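Local coordinates for protein WA352 (Oryza sativa subsp. indica, PDB 5ZT3) that is a mitochondrial protein linked to cytoplasmic male sterility in rice, of unsettled biochemical activity, represented here by the helical region near its C-terminus, at residues D106-Q109 against Q114-T117; Q30-R35 against E56-L61; V63-K68 against R84-P89; R67-L72 against W119-R124. All blocks are in the same frame, centred on the assembly; numbering follows the deposited sequence.

Overall arrangement
Three of the four contacts use the long helix 45-72, so interactions 2, 3 and 4 follow one another along it, the last two overlapping at Arg67 and Lys68. Interaction 2 packs helix 29-37 against its middle; interaction 4 lies near its C-terminal end, with centres about 20 Å apart. Interaction 3 lies between them, its centre about 4 Å from that of the chain. It adjoins interaction 4, where Leu86 touches Leu121 and Ala85 O probably receives a hydrogen bond from Arg124 NH1. Interaction 1 closes the turn between helices 98-111 and 116-124; its Leu108 reaches Ile65, Lys68, Met69 and Leu72. Together the contacts build a compact helical domain.

Interaction 1 of 4, residues D106-Q109 against Q114-T117; sequences DDLQ and QSAT
The carboxylate of Asp107 has Ser115 beside it, Ser115 CB lying 3.5 Å from Asp107 OD2 and almost equally far from OD1, while its two oxygens reach different parts of the start of helix 116-124. Thr117 supplies two donors to OD2. The hydroxyl Thr117 OG1 approaches Asp107 OD2 on the anti lone pair, turned away from OD1, at 2.6 Å. The backbone Thr117 N meets Asp107 OD2 nearly along the C-O axis at 3.0 Å, with an N-H...O angle of 153°. On the other oxygen, a water molecule donates to Asp107 OD1 at 2.9 Å and accepts from Ala116 N at 2.9 Å, bridging to the preceding amide. With CG anti to its own backbone N (chi1 -163°), Asp107 extends off helix 98-111 across the turn. Beside this polar group, Leu108 meets the other branch of Thr117, Leu108 CG to Thr117 CG2 at 3.7 Å, the two side chains crossing at about a right angle; the leucine continues onto Ile65, Lys68 and Met69. Ser115 is the N-cap: its OG binds Phe118 N and Asn112 O, and Leu108 CD2 rests 3.6 Å from Ser115 OG. Without the carboxylate, as with an alanine here, Thr117 N and OG1 would probably lose their shared acceptor and the bridging water one of its holders. The opening amides of helix 116-124 are thus met by a water, Asp107 and Ser115 in turn; the positive helix end, together with a salt bridge from Arg111 to OD1, probably steadies the negative charge of the carboxylate.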
loop_
_atom_site.group_PDB
_atom_site.type_symbol
_atom_site.label_atom_id
_atom_site.label_comp_id
_atom_site.label_asym_id
_atom_site.label_seq_id
_atom_site.Cartn_x
_atom_site.Cartn_y
_atom_site.Cartn_z
ATOM N N ASP A 106 0.999 -9.192 9.316
ATOM C CA ASP A 106 1.123 -10.169 10.397
ATOM C C ASP A 106 2.584 -10.498 10.677
ATOM O O ASP A 106 2.988 -10.641 11.841
ATOM C CB ASP A 106 0.350 -11.446 10.060
ATOM C CG ASP A 106 0.685 -12.596 10.998
ATOM O OD1 ASP A 106 0.143 -12.619 12.120
ATOM O OD2 ASP A 106 1.489 -13.475 10.614
ATOM N N ASP A 107 3.387 -10.640 9.622
ATOM C CA ASP A 107 4.807 -10.949 9.774
ATOM C C ASP A 107 5.520 -9.841 10.544
ATOM O O ASP A 107 6.302 -10.111 11.467
ATOM C CB ASP A 107 5.415 -11.132 8.374
ATOM C CG ASP A 107 6.765 -11.839 8.379
ATOM O OD1 ASP A 107 7.050 -12.624 9.305
ATOM O OD2 ASP A 107 7.550 -11.631 7.423
ATOM N N LEU A 108 5.261 -8.584 10.176
ATOM C CA LEU A 108 5.852 -7.448 10.880
ATOM C C LEU A 108 5.361 -7.367 12.318
ATOM O O LEU A 108 6.147 -7.093 13.230
ATOM C CB LEU A 108 5.511 -6.150 10.153
ATOM C CG LEU A 108 6.092 -5.985 8.760
ATOM C CD1 LEU A 108 5.511 -4.735 8.127
ATOM C CD2 LEU A 108 7.608 -5.891 8.826
ATOM N N GLN A 109 4.067 -7.580 12.544
ATOM C CA GLN A 109 3.547 -7.487 13.903
ATOM C C GLN A 109 4.098 -8.601 14.783
ATOM O O GLN A 109 4.339 -8.394 15.977
ATOM C CB GLN A 109 2.024 -7.507 13.880
ATOM C CG GLN A 109 1.419 -6.194 13.439
ATOM C CD GLN A 109 -0.076 -6.282 13.209
ATOM O OE1 GLN A 109 -0.638 -7.374 13.088
ATOM N NE2 GLN A 109 -0.730 -5.130 13.153
ATOM N N GLN A 114 12.987 -8.746 12.813
ATOM C CA GLN A 114 13.503 -10.082 12.550
ATOM C C GLN A 114 12.692 -10.837 11.506
ATOM O O GLN A 114 12.872 -12.048 11.353
ATOM C CB GLN A 114 13.604 -10.891 13.848
ATOM C CG GLN A 114 14.774 -10.466 14.730
ATOM C CD GLN A 114 14.975 -11.388 15.918
ATOM O OE1 GLN A 114 14.422 -12.487 15.964
ATOM N NE2 GLN A 114 15.776 -10.945 16.885
ATOM N N SER A 115 11.823 -10.155 10.772
ATOM C CA SER A 115 10.956 -10.807 9.801
ATOM C C SER A 115 11.534 -10.707 8.393
ATOM O O SER A 115 12.265 -9.770 8.064
ATOM C CB SER A 115 9.566 -10.172 9.822
ATOM O OG SER A 115 9.635 -8.808 9.447
ATOM N N ALA A 116 11.173 -11.680 7.555
ATOM C CA ALA A 116 11.510 -11.583 6.140
ATOM C C ALA A 116 10.856 -10.362 5.510
ATOM O O ALA A 116 11.457 -9.706 4.652
ATOM C CB ALA A 116 11.077 -12.851 5.409
ATOM N N THR A 117 9.626 -10.040 5.928
ATOM C CA THR A 117 8.930 -8.884 5.371
ATOM C C THR A 117 9.698 -7.599 5.631
ATOM O O THR A 117 9.833 -6.761 4.734
ATOM C CB THR A 117 7.520 -8.782 5.948
ATOM O OG1 THR A 117 6.768 -9.933 5.553
ATOM C CG2 THR A 117 6.814 -7.539 5.429
HETATM O O HOH W 1 9.658 -13.757 8.856
#

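Interaction 2 of 4, residues Q30-R35 against E56-L61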
loop_
_atom_site.group_PDB
_atom_site.type_symbol
_atom_site.label_atom_id
_atom_site.label_comp_id
_atom_site.label_asym_id
_atom_site.label_seq_id
_atom_site.Cartn_x
_atom_site.Cartn_y
_atom_site.Cartn_z
ATOM N N GLN A 30 -7.956 7.500 -3.674
ATOM C CA GLN A 30 -8.257 7.843 -5.059
ATOM C C GLN A 30 -7.171 7.359 -6.011
ATOM O O GLN A 30 -7.476 6.862 -7.106
ATOM C CB GLN A 30 -8.470 9.347 -5.197
ATOM C CG GLN A 30 -9.843 9.811 -4.751
ATOM C CD GLN A 30 -10.000 11.316 -4.842
ATOM O OE1 GLN A 30 -9.015 12.057 -4.831
ATOM N NE2 GLN A 30 -11.240 11.774 -4.946
ATOM N N SER A 31 -5.898 7.474 -5.624
ATOM C CA SER A 31 -4.847 7.040 -6.535
ATOM C C SER A 31 -4.848 5.525 -6.694
ATOM O O SER A 31 -4.607 5.014 -7.795
ATOM C CB SER A 31 -3.477 7.586 -6.115
ATOM O OG SER A 31 -2.958 6.905 -4.988
ATOM N N ILE A 32 -5.156 4.790 -5.622
ATOM C CA ILE A 32 -5.278 3.338 -5.734
ATOM C C ILE A 32 -6.474 2.974 -6.601
ATOM O O ILE A 32 -6.397 2.064 -7.436
ATOM C CB ILE A 32 -5.356 2.696 -4.339
ATOM C CG1 ILE A 32 -4.047 2.917 -3.590
ATOM C CG2 ILE A 32 -5.706 1.211 -4.433
ATOM C CD1 ILE A 32 -4.144 2.628 -2.099
ATOM N N GLN A 33 -7.588 3.680 -6.419
ATOM C CA GLN A 33 -8.762 3.408 -7.243
ATOM C C GLN A 33 -8.453 3.606 -8.721
ATOM O O GLN A 33 -8.850 2.790 -9.561
ATOM C CB GLN A 33 -9.908 4.314 -6.817
ATOM C CG GLN A 33 -11.186 4.078 -7.585
ATOM C CD GLN A 33 -12.304 4.969 -7.114
ATOM O OE1 GLN A 33 -12.079 5.945 -6.402
ATOM N NE2 GLN A 33 -13.521 4.634 -7.502
ATOM N N ARG A 34 -7.721 4.670 -9.049
ATOM C CA ARG A 34 -7.316 4.908 -10.429
ATOM C C ARG A 34 -6.469 3.760 -10.966
ATOM O O ARG A 34 -6.654 3.318 -12.109
ATOM C CB ARG A 34 -6.561 6.239 -10.495
ATOM C CG ARG A 34 -6.081 6.674 -11.865
ATOM C CD ARG A 34 -5.768 8.174 -11.860
ATOM N NE ARG A 34 -4.602 8.521 -11.044
ATOM C CZ ARG A 34 -4.659 9.075 -9.834
ATOM N NH1 ARG A 34 -5.832 9.352 -9.277
ATOM N NH2 ARG A 34 -3.537 9.354 -9.177
ATOM N N ARG A 35 -5.543 3.244 -10.154
ATOM C CA ARG A 35 -4.738 2.110 -10.601
ATOM C C ARG A 35 -5.590 0.859 -10.791
ATOM O O ARG A 35 -5.408 0.127 -11.771
ATOM C CB ARG A 35 -3.548 1.867 -9.662
ATOM C CG ARG A 35 -2.472 2.932 -9.781
ATOM C CD ARG A 35 -1.402 2.790 -8.709
ATOM N NE ARG A 35 -1.332 4.020 -7.944
ATOM C CZ ARG A 35 -1.382 4.060 -6.623
ATOM N NH1 ARG A 35 -1.484 2.929 -5.938
ATOM N NH2 ARG A 35 -1.326 5.222 -5.986
ATOM N N GLU A 56 -10.323 1.373 -0.719
ATOM C CA GLU A 56 -10.367 1.712 0.697
ATOM C C GLU A 56 -9.732 0.607 1.526
ATOM O O GLU A 56 -8.973 0.881 2.468
ATOM C CB GLU A 56 -11.819 1.933 1.127
ATOM C CG GLU A 56 -12.422 3.253 0.677
ATOM C CD GLU A 56 -13.891 3.360 1.030
ATOM O OE1 GLU A 56 -14.453 2.357 1.518
ATOM O OE2 GLU A 56 -14.486 4.437 0.815
ATOM N N ASP A 57 -10.011 -0.653 1.181
ATOM C CA ASP A 57 -9.457 -1.761 1.953
ATOM C C ASP A 57 -7.949 -1.843 1.785
ATOM O O ASP A 57 -7.213 -2.047 2.764
ATOM C CB ASP A 57 -10.097 -3.082 1.521
ATOM C CG ASP A 57 -11.528 -3.242 2.012
ATOM O OD1 ASP A 57 -11.995 -2.407 2.814
ATOM O OD2 ASP A 57 -12.183 -4.226 1.597
ATOM N N LEU A 58 -7.467 -1.676 0.553
ATOM C CA LEU A 58 -6.031 -1.715 0.310
ATOM C C LEU A 58 -5.331 -0.574 1.037
ATOM O O LEU A 58 -4.294 -0.775 1.682
ATOM C CB LEU A 58 -5.743 -1.653 -1.191
ATOM C CG LEU A 58 -6.077 -2.886 -2.025
ATOM C CD1 LEU A 58 -5.958 -2.530 -3.501
ATOM C CD2 LEU A 58 -5.181 -4.061 -1.672
ATOM N N PHE A 59 -5.892 0.635 0.954
ATOM C CA PHE A 59 -5.219 1.800 1.523
ATOM C C PHE A 59 -5.074 1.668 3.031
ATOM O O PHE A 59 -4.007 1.943 3.591
ATOM C CB PHE A 59 -5.983 3.074 1.181
ATOM C CG PHE A 59 -5.287 4.340 1.619
ATOM C CD1 PHE A 59 -4.089 4.718 1.042
ATOM C CD2 PHE A 59 -5.843 5.156 2.584
ATOM C CE1 PHE A 59 -3.440 5.886 1.439
ATOM C CE2 PHE A 59 -5.205 6.327 2.981
ATOM C CZ PHE A 59 -4.014 6.691 2.395
ATOM N N GLU A 60 -6.143 1.248 3.712
ATOM C CA GLU A 60 -6.078 1.127 5.163
ATOM C C GLU A 60 -4.978 0.159 5.578
ATOM O O GLU A 60 -4.232 0.421 6.530
ATOM C CB GLU A 60 -7.434 0.679 5.711
ATOM C CG GLU A 60 -7.444 0.486 7.221
ATOM C CD GLU A 60 -8.831 0.628 7.817
ATOM O OE1 GLU A 60 -9.814 0.314 7.112
ATOM O OE2 GLU A 60 -8.936 1.054 8.990
ATOM N N LEU A 61 -4.847 -0.959 4.864
ATOM C CA LEU A 61 -3.796 -1.922 5.180
ATOM C C LEU A 61 -2.413 -1.373 4.852
ATOM O O LEU A 61 -1.462 -1.546 5.629
ATOM C CB LEU A 61 -4.030 -3.219 4.411
ATOM C CG LEU A 61 -4.677 -4.368 5.169
ATOM C CD1 LEU A 61 -4.793 -5.533 4.252
ATOM C CD2 LEU A 61 -3.859 -4.738 6.377
#
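Ile32 places CG1 anti to its carbonyl carbon (chi1 -65°) and CG2 anti to its backbone N, a rotamer that sends CG2 to Leu58 and the CG1 branch to Phe59, two consecutive residues of the facing helix. This is helix-on-helix packing within an all-helical domain: helix 29-37 lies against the middle of the long helix 45-72, with the backbones nearest at Ile32 and Phe59, whose CA atoms are 7.4 Å apart. The longer branch of the isoleucine, extended at chi2 (166°), carries CD1 to Phe59. There the ring is met at its edge, near the ring plane, and not over a face; the two side chains cross at about a right angle. Phe59 itself has CG anti to its backbone N (chi1 -174°), which swings the ring to where its CD1 edge meets the isoleucine methyl. The shorter branch serves Leu58, with Ile32 CG2 3.9 Å from Leu58 CD1. All three side chains are buried, and no hydrogen bond joins the two segments, so the contact is purely apolar. Its surroundings extend the same core: Ile32 also touches Ala55 and Lys62, Leu58 reaches Leu101 of helix 98-111, and Phe59 makes an edge-to-face pair with the ring of Tyr18. Polar groups hold the margins of helix 29-37, where Arg35 forms salt bridges with Asp27 and Glu95 and Gln33 NE2 bonds to Ser51 OG. At the apolar centre, Ile32 CD1 lies 3.8 Å from Phe59 CD1 and equally far from Phe59 CB, set against the corner where the ring joins its stem.

Interaction 3 of 4, residues V63-K68 against R84-P89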
loop_
_atom_site.group_PDB
_atom_site.type_symbol
_atom_site.label_atom_id
_atom_site.label_comp_id
_atom_site.label_asym_id
_atom_site.label_seq_id
_atom_site.Cartn_x
_atom_site.Cartn_y
_atom_site.Cartn_z
ATOM N N VAL A 63 -1.448 1.665 4.891
ATOM C CA VAL A 63 -1.083 2.658 5.896
ATOM C C VAL A 63 -0.578 1.981 7.162
ATOM O O VAL A 63 0.412 2.415 7.755
ATOM C CB VAL A 63 -2.247 3.627 6.163
ATOM C CG1 VAL A 63 -1.940 4.533 7.351
ATOM C CG2 VAL A 63 -2.520 4.465 4.927
ATOM N N GLU A 64 -1.220 0.886 7.574
ATOM C CA GLU A 64 -0.742 0.190 8.761
ATOM C C GLU A 64 0.671 -0.340 8.553
ATOM O O GLU A 64 1.520 -0.240 9.448
ATOM C CB GLU A 64 -1.700 -0.933 9.146
ATOM C CG GLU A 64 -3.036 -0.425 9.683
ATOM C CD GLU A 64 -2.861 0.664 10.735
ATOM O OE1 GLU A 64 -2.065 0.447 11.677
ATOM O OE2 GLU A 64 -3.500 1.731 10.601
ATOM N N ILE A 65 0.949 -0.895 7.377
ATOM C CA ILE A 65 2.287 -1.403 7.084
ATOM C C ILE A 65 3.297 -0.263 7.038
ATOM O O ILE A 65 4.398 -0.361 7.593
ATOM C CB ILE A 65 2.283 -2.203 5.769
ATOM C CG1 ILE A 65 1.480 -3.488 5.915
ATOM C CG2 ILE A 65 3.700 -2.510 5.307
ATOM C CD1 ILE A 65 1.129 -4.133 4.578
ATOM N N ILE A 66 2.937 0.829 6.358
ATOM C CA ILE A 66 3.837 1.964 6.197
ATOM C C ILE A 66 4.188 2.571 7.547
ATOM O O ILE A 66 5.354 2.881 7.817
ATOM C CB ILE A 66 3.209 2.990 5.236
ATOM C CG1 ILE A 66 3.217 2.440 3.809
ATOM C CG2 ILE A 66 3.919 4.330 5.315
ATOM C CD1 ILE A 66 2.272 3.197 2.867
ATOM N N ARG A 67 3.190 2.749 8.418
ATOM C CA ARG A 67 3.461 3.324 9.728
ATOM C C ARG A 67 4.342 2.399 10.554
ATOM O O ARG A 67 5.235 2.859 11.275
ATOM C CB ARG A 67 2.152 3.665 10.438
ATOM C CG ARG A 67 1.526 4.952 9.898
ATOM C CD ARG A 67 0.225 5.328 10.599
ATOM N NE ARG A 67 0.435 5.986 11.886
ATOM C CZ ARG A 67 1.054 7.154 12.062
ATOM N NH1 ARG A 67 1.197 7.651 13.286
ATOM N NH2 ARG A 67 1.531 7.841 11.028
ATOM N N LYS A 68 4.110 1.089 10.473
ATOM C CA LYS A 68 4.975 0.139 11.173
ATOM C C LYS A 68 6.409 0.230 10.665
ATOM O O LYS A 68 7.364 0.317 11.452
ATOM C CB LYS A 68 4.424 -1.273 10.977
ATOM C CG LYS A 68 5.222 -2.373 11.650
ATOM C CD LYS A 68 5.088 -2.295 13.160
ATOM C CE LYS A 68 5.436 -3.623 13.808
ATOM N NZ LYS A 68 5.267 -3.591 15.290
ATOM N N ARG A 84 4.984 2.854 -2.696
ATOM C CA ARG A 84 5.657 2.263 -3.850
ATOM C C ARG A 84 6.352 0.961 -3.488
ATOM O O ARG A 84 6.436 0.049 -4.324
ATOM C CB ARG A 84 6.647 3.256 -4.470
ATOM C CG ARG A 84 6.016 4.544 -5.015
ATOM C CD ARG A 84 5.211 4.348 -6.313
ATOM N NE ARG A 84 4.044 3.488 -6.125
ATOM C CZ ARG A 84 2.902 3.870 -5.557
ATOM N NH1 ARG A 84 2.750 5.113 -5.117
ATOM N NH2 ARG A 84 1.915 3.000 -5.412
ATOM N N ALA A 85 6.819 0.834 -2.250
ATOM C CA ALA A 85 7.463 -0.398 -1.829
ATOM C C ALA A 85 6.472 -1.541 -1.668
ATOM O O ALA A 85 6.901 -2.688 -1.511
ATOM C CB ALA A 85 8.245 -0.173 -0.531
ATOM N N LEU A 86 5.174 -1.264 -1.712
ATOM C CA LEU A 86 4.149 -2.286 -1.566
ATOM C C LEU A 86 3.513 -2.681 -2.901
ATOM O O LEU A 86 2.605 -3.523 -2.921
ATOM C CB LEU A 86 3.083 -1.834 -0.565
ATOM C CG LEU A 86 3.634 -1.510 0.824
ATOM C CD1 LEU A 86 2.523 -1.067 1.760
ATOM C CD2 LEU A 86 4.379 -2.692 1.418
ATOM N N ASP A 87 3.963 -2.100 -4.008
ATOM C CA ASP A 87 3.496 -2.511 -5.325
ATOM C C ASP A 87 3.900 -3.961 -5.603
ATOM O O ASP A 87 4.817 -4.509 -4.991
ATOM C CB ASP A 87 4.161 -1.654 -6.406
ATOM C CG ASP A 87 3.714 -0.197 -6.385
ATOM O OD1 ASP A 87 4.467 0.653 -6.924
ATOM O OD2 ASP A 87 2.622 0.105 -5.855
ATOM N N ASN A 88 3.230 -4.574 -6.578
ATOM C CA ASN A 88 3.589 -5.922 -7.019
ATOM C C ASN A 88 3.723 -5.900 -8.535
ATOM O O ASN A 88 2.712 -5.694 -9.236
ATOM C CB ASN A 88 2.542 -6.950 -6.585
ATOM C CG ASN A 88 2.981 -8.380 -6.849
ATOM O OD1 ASN A 88 3.734 -8.654 -7.789
ATOM N ND2 ASN A 88 2.521 -9.303 -6.011
ATOM N N PRO A 89 4.921 -6.136 -9.083
ATOM C CA PRO A 89 5.108 -6.065 -10.542
ATOM C C PRO A 89 4.443 -7.187 -11.304
ATOM O O PRO A 89 4.380 -7.111 -12.539
ATOM C CB PRO A 89 6.634 -6.136 -10.718
ATOM C CG PRO A 89 7.216 -5.952 -9.373
ATOM C CD PRO A 89 6.187 -6.370 -8.373
#
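Leu86 points its forked end at helix 45-72 and meets Ile65 with both methyls: Leu86 CD1 and CD2 each lie 4.0 Å from Ile65 CG2, so the branch methyl of the isoleucine faces the leucine fork. Leu86 CD1 has a second neighbour in Ile66 CG1, at 4.1 Å. The leucine therefore spans two consecutive residues of the helix, crossing both isoleucines obliquely. Ile65 directs its CB toward the loop. Ile66 starts off to the flank and reaches Leu86 through CG1, which stands anti to its carbonyl carbon (chi1 -71°). All three are buried, and the contact is wholly hydrophobic. Within the loop, Arg84 grips Asp87 side-on, Arg84 NE to Asp87 OD1 at 3.0 Å (172°) and Arg84 NH2 to Asp87 OD2 at 3.0 Å, with both acceptors close to the guanidinium plane. This salt bridge spans Leu86 in sequence and lies away from the isoleucines; Arg84 NH1 also pairs with Asp27. Near the centre of the chain, Leu86 fills the junction of three helices, touching Met104 of helix 98-111 and Leu121 of helix 116-124 besides helix 45-72, while Ile66 leans on Met79 of helix 78-81.

Interaction 4 of 4, residues R67-L72 against W119-R124; sequences RKMAGL and WRLVER
Met69 aims its CB at Leu121 of helix 116-124, and the rest of its chain passes across that leucine. Met69 CG, anti to the carbonyl carbon of its own residue, lies 3.9 Å from Leu121 CD1. The sulfur comes next: a bend at chi2 (-61°) brings Met69 SD to 4.1 Å from Leu121 CD1, and SD also packs against Leu108 of helix 98-111. A second bend, at chi3 (-59°), turns the terminal methyl back to the base of the leucine, where Met69 CE stands 3.8 Å from Leu121 CB. Met69 CE also meets the next residue along the helix, 4.0 Å from Val122 CG2. Both partners are crossed at about a right angle, so the folded thioether lies across the two residues. The packing on Leu121 would probably give way to a gap if the thioether were cut back to an alanine, which would also take from Val122 CG2 the methyl it packs on. Trp78 and Phe118 also touch Met69, and Trp78 touches Leu121 as well, enlarging the apolar cluster. With no hydrogen bond between the segments, this is side-chain packing typical of a helical-bundle core, joining the C-terminal end of the long helix 45-72 to helix 116-124.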
loop_
_atom_site.group_PDB
_atom_site.type_symbol
_atom_site.label_atom_id
_atom_site.label_comp_id
_atom_site.label_asym_id
_atom_site.label_seq_id
_atom_site.Cartn_x
_atom_site.Cartn_y
_atom_site.Cartn_z
ATOM N N ARG A 67 3.190 2.749 8.418
ATOM C CA ARG A 67 3.461 3.324 9.728
ATOM C C ARG A 67 4.342 2.399 10.554
ATOM O O ARG A 67 5.235 2.859 11.275
ATOM C CB ARG A 67 2.152 3.665 10.438
ATOM C CG ARG A 67 1.526 4.952 9.898
ATOM C CD ARG A 67 0.225 5.328 10.599
ATOM N NE ARG A 67 0.435 5.986 11.886
ATOM C CZ ARG A 67 1.054 7.154 12.062
ATOM N NH1 ARG A 67 1.197 7.651 13.286
ATOM N NH2 ARG A 67 1.531 7.841 11.028
ATOM N N LYS A 68 4.110 1.089 10.473
ATOM C CA LYS A 68 4.975 0.139 11.173
ATOM C C LYS A 68 6.409 0.230 10.665
ATOM O O LYS A 68 7.364 0.317 11.452
ATOM C CB LYS A 68 4.424 -1.273 10.977
ATOM C CG LYS A 68 5.222 -2.373 11.650
ATOM C CD LYS A 68 5.088 -2.295 13.160
ATOM C CE LYS A 68 5.436 -3.623 13.808
ATOM N NZ LYS A 68 5.267 -3.591 15.290
ATOM N N MET A 69 6.584 0.207 9.341
ATOM C CA MET A 69 7.927 0.255 8.773
ATOM C C MET A 69 8.615 1.585 9.041
ATOM O O MET A 69 9.849 1.627 9.137
ATOM C CB MET A 69 7.878 0.011 7.261
ATOM C CG MET A 69 7.592 -1.437 6.863
ATOM S SD MET A 69 8.839 -2.599 7.463
ATOM C CE MET A 69 10.331 -1.955 6.693
ATOM N N ALA A 70 7.850 2.678 9.131
ATOM C CA ALA A 70 8.464 3.982 9.342
ATOM C C ALA A 70 9.280 3.986 10.625
ATOM O O ALA A 70 10.382 4.547 10.665
ATOM C CB ALA A 70 7.392 5.065 9.393
ATOM N N GLY A 71 8.766 3.334 11.671
ATOM C CA GLY A 71 9.476 3.211 12.929
ATOM C C GLY A 71 10.544 2.137 12.926
ATOM O O GLY A 71 11.614 2.335 13.507
ATOM N N LEU A 72 10.275 0.988 12.296
ATOM C CA LEU A 72 11.285 -0.066 12.239
ATOM C C LEU A 72 12.466 0.316 11.353
ATOM O O LEU A 72 13.582 -0.177 11.564
ATOM C CB LEU A 72 10.673 -1.360 11.703
ATOM C CG LEU A 72 9.572 -2.002 12.541
ATOM C CD1 LEU A 72 9.000 -3.220 11.820
ATOM C CD2 LEU A 72 10.091 -2.383 13.926
ATOM N N TRP A 119 12.922 -7.132 5.978
ATOM C CA TRP A 119 14.098 -7.026 5.117
ATOM C C TRP A 119 13.713 -6.853 3.652
ATOM O O TRP A 119 14.362 -6.096 2.919
ATOM C CB TRP A 119 15.022 -8.221 5.333
ATOM C CG TRP A 119 15.806 -8.039 6.560
ATOM C CD1 TRP A 119 15.664 -8.709 7.738
ATOM C CD2 TRP A 119 16.821 -7.061 6.764
ATOM N NE1 TRP A 119 16.562 -8.227 8.660
ATOM C CE2 TRP A 119 17.286 -7.217 8.083
ATOM C CE3 TRP A 119 17.411 -6.089 5.949
ATOM C CZ2 TRP A 119 18.299 -6.423 8.610
ATOM C CZ3 TRP A 119 18.415 -5.306 6.477
ATOM C CH2 TRP A 119 18.851 -5.480 7.791
ATOM N N ARG A 120 12.665 -7.535 3.210
ATOM C CA ARG A 120 12.213 -7.339 1.841
ATOM C C ARG A 120 11.814 -5.887 1.595
ATOM O O ARG A 120 12.187 -5.293 0.575
ATOM C CB ARG A 120 11.059 -8.288 1.546
ATOM C CG ARG A 120 10.551 -8.197 0.132
ATOM C CD ARG A 120 9.624 -9.347 -0.208
ATOM N NE ARG A 120 10.346 -10.608 -0.355
ATOM C CZ ARG A 120 10.252 -11.630 0.489
ATOM N NH1 ARG A 120 10.949 -12.738 0.272
ATOM N NH2 ARG A 120 9.459 -11.554 1.549
ATOM N N LEU A 121 11.086 -5.291 2.539
ATOM C CA LEU A 121 10.616 -3.919 2.375
ATOM C C LEU A 121 11.757 -2.912 2.516
ATOM O O LEU A 121 11.787 -1.909 1.793
ATOM C CB LEU A 121 9.475 -3.642 3.350
ATOM C CG LEU A 121 8.225 -4.477 3.100
ATOM C CD1 LEU A 121 7.126 -4.047 4.050
ATOM C CD2 LEU A 121 7.787 -4.313 1.655
ATOM N N VAL A 122 12.703 -3.156 3.430
ATOM C CA VAL A 122 13.878 -2.294 3.540
ATOM C C VAL A 122 14.592 -2.188 2.200
ATOM O O VAL A 122 15.032 -1.106 1.793
ATOM C CB VAL A 122 14.826 -2.816 4.636
ATOM C CG1 VAL A 122 16.245 -2.232 4.466
ATOM C CG2 VAL A 122 14.270 -2.474 6.004
ATOM N N GLU A 123 14.729 -3.316 1.503
ATOM C CA GLU A 123 15.455 -3.314 0.238
ATOM C C GLU A 123 14.702 -2.561 -0.850
ATOM O O GLU A 123 15.331 -1.902 -1.685
ATOM C CB GLU A 123 15.770 -4.754 -0.173
ATOM C CG GLU A 123 16.510 -4.895 -1.508
ATOM C CD GLU A 123 17.823 -4.129 -1.537
ATOM O OE1 GLU A 123 18.457 -3.987 -0.465
ATOM O OE2 GLU A 123 18.227 -3.670 -2.630
ATOM N N ARG A 124 13.371 -2.609 -0.836
ATOM C CA ARG A 124 12.568 -1.995 -1.891
ATOM C C ARG A 124 12.498 -0.475 -1.778
ATOM O O ARG A 124 12.466 0.218 -2.804
ATOM C CB ARG A 124 11.137 -2.522 -1.821
ATOM C CG ARG A 124 10.940 -3.939 -2.268
ATOM C CD ARG A 124 9.479 -4.281 -2.186
ATOM N NE ARG A 124 9.194 -5.669 -2.525
ATOM C CZ ARG A 124 7.992 -6.221 -2.406
ATOM N NH1 ARG A 124 6.970 -5.497 -1.959
ATOM N NH2 ARG A 124 7.812 -7.493 -2.735
#